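Local coordinates for DspB (Aggregatibacter actinomycetemcomitans, PDB 1YHT), which probably hydrolyses beta-linked N-acetylglucosamine polymers of the biofilm matrix, acting as a family 20 glycoside hydrolase that releases bacteria from biofilms, at residues Y60-L66 / S162-V167. Sequence-based numbering, arbitrary orientation.
Sequences YAIESHL and SLMSEV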
# COMPACT_ATOMS: atom_id res chain seq x y z
N TYR A 60 5.88 10.82 -5.06
CA TYR A 60 6.58 9.57 -5.38
C TYR A 60 7.86 9.73 -4.55
O TYR A 60 8.75 10.51 -4.91
CB TYR A 60 6.92 9.51 -6.90
CG TYR A 60 7.60 8.24 -7.31
CD1 TYR A 60 6.85 7.12 -7.63
CD2 TYR A 60 9.00 8.14 -7.31
CE1 TYR A 60 7.46 5.91 -7.99
CE2 TYR A 60 9.63 6.93 -7.63
CZ TYR A 60 8.83 5.82 -8.00
OH TYR A 60 9.37 4.62 -8.30
N ALA A 61 7.97 8.97 -3.46
CA ALA A 61 8.89 9.30 -2.39
C ALA A 61 10.23 8.55 -2.39
O ALA A 61 10.88 8.45 -1.34
CB ALA A 61 8.20 9.10 -1.06
N ILE A 62 10.66 8.03 -3.54
CA ILE A 62 11.99 7.43 -3.70
C ILE A 62 12.65 7.92 -4.95
O ILE A 62 11.99 8.38 -5.87
CB ILE A 62 11.96 5.85 -3.71
CG1 ILE A 62 11.26 5.30 -4.96
CG2 ILE A 62 11.24 5.38 -2.49
CD1 ILE A 62 11.06 3.76 -4.92
N GLU A 63 13.96 7.78 -4.98
CA GLU A 63 14.76 8.13 -6.11
C GLU A 63 14.40 7.26 -7.33
O GLU A 63 14.01 6.07 -7.21
CB GLU A 63 16.24 7.99 -5.76
CG GLU A 63 17.18 8.50 -6.83
CD GLU A 63 18.61 8.79 -6.36
OE1 GLU A 63 19.02 8.47 -5.21
OE2 GLU A 63 19.30 9.41 -7.17
N SER A 64 14.59 7.86 -8.52
CA SER A 64 14.24 7.19 -9.78
C SER A 64 15.07 7.72 -10.96
O SER A 64 15.07 8.92 -11.22
CB SER A 64 12.77 7.41 -10.14
OG SER A 64 12.46 6.79 -11.39
N HIS A 65 15.77 6.81 -11.64
CA HIS A 65 16.33 7.10 -12.97
C HIS A 65 15.22 7.32 -14.03
O HIS A 65 15.23 8.27 -14.77
CB HIS A 65 17.23 5.94 -13.45
CG HIS A 65 18.63 5.97 -12.94
ND1 HIS A 65 18.95 5.83 -11.61
CD2 HIS A 65 19.81 6.05 -13.61
CE1 HIS A 65 20.27 5.87 -11.47
NE2 HIS A 65 20.82 6.03 -12.67
N LEU A 66 14.25 6.40 -14.06
CA LEU A 66 13.19 6.45 -15.10
C LEU A 66 12.35 7.72 -15.04
O LEU A 66 11.97 8.29 -16.09
CB LEU A 66 12.29 5.20 -14.98
CG LEU A 66 12.61 3.96 -15.82
CD1 LEU A 66 13.97 3.52 -15.67
CD2 LEU A 66 11.71 2.82 -15.42
N SER A 162 8.37 -1.16 -17.00
CA SER A 162 9.70 -0.54 -16.91
C SER A 162 9.94 0.12 -15.53
O SER A 162 11.03 -0.03 -15.00
CB SER A 162 9.96 0.44 -18.05
OG SER A 162 9.31 1.67 -17.81
N LEU A 163 8.94 0.78 -14.94
CA LEU A 163 9.05 1.38 -13.61
C LEU A 163 9.05 0.28 -12.53
O LEU A 163 9.87 0.28 -11.60
CB LEU A 163 7.91 2.38 -13.35
CG LEU A 163 7.96 3.23 -12.08
CD1 LEU A 163 9.32 4.03 -11.95
CD2 LEU A 163 6.74 4.17 -12.07
N MET A 164 8.20 -0.72 -12.71
CA MET A 164 8.26 -1.88 -11.80
C MET A 164 9.64 -2.52 -11.76
O MET A 164 10.14 -2.83 -10.67
CB MET A 164 7.22 -2.93 -12.17
CG MET A 164 5.78 -2.46 -11.99
SD MET A 164 4.60 -3.61 -12.82
CE MET A 164 4.74 -5.06 -11.76
N SER A 165 10.28 -2.69 -12.92
CA SER A 165 11.64 -3.25 -12.97
C SER A 165 12.67 -2.45 -12.17
O SER A 165 13.55 -3.00 -11.49
CB SER A 165 12.10 -3.36 -14.43
OG SER A 165 11.31 -4.31 -15.12
N GLU A 166 12.58 -1.12 -12.27
CA GLU A 166 13.43 -0.23 -11.49
C GLU A 166 13.18 -0.39 -9.98
O GLU A 166 14.13 -0.48 -9.18
CB GLU A 166 13.17 1.20 -11.93
CG GLU A 166 14.09 2.18 -11.19
CD GLU A 166 13.88 3.61 -11.61
OE1 GLU A 166 13.02 4.28 -11.01
OE2 GLU A 166 14.61 4.06 -12.51
N VAL A 167 11.92 -0.41 -9.60
CA VAL A 167 11.53 -0.57 -8.17
C VAL A 167 12.02 -1.92 -7.63
O VAL A 167 12.62 -2.02 -6.54
CB VAL A 167 10.05 -0.35 -7.97
CG1 VAL A 167 9.63 -0.76 -6.57
CG2 VAL A 167 9.68 1.11 -8.22
O HOH W 1 11.99 4.50 -8.41
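The flat carboxylate of Glu166 is received by Ser64 and Leu66 where helix 154-171 of this TIM barrel meets the loop after strand 49-53. Each carboxylate oxygen uses its syn lone pair: OE1 takes the hydroxyl of Ser64 (Ser64 OG to Glu166 OE1 2.6 Å), OE2 the backbone N-H of Leu66 (Leu66 N to Glu166 OE2 2.8 Å, 160° at the hydrogen). Bonds at both oxygens fix the rotation of the carboxylate about CG-CD. With CG opposite the backbone N (chi1 -177°) and the chain extended beyond it, Glu166 carries its carboxylate from the helix to the loop backbone. The Tyr60 ring has a water in plane at its hydroxyl edge, while Leu163 CD1 approaches obliquely. That water accepts from Tyr60 OH at 2.6 Å and donates to Glu63 O and to Glu166 OE1, giving OE1 a second donor, so one water joins Tyr60 and Glu63 of the loop to the helix residue. The phenol oxygen also lies against methyls of the helix, Leu163 CD1 and Val167 CG2, with Tyr60 OH 3.5 Å from Val167 CG2; the ring of Phe54 packs edge-to-face with Tyr60, and helix 122-132 also touches it. The neighbouring loop residue Glu63 turns its own carboxylate to a salt bridge with Arg70. Ser64 OG is also hydrogen-bonded to Leu67 N, so one hydroxyl joins Glu166 to the backbone three residues on. Leu66 packs its side chain against the helix as well, with CD2 4.3 Å from Leu163 CB.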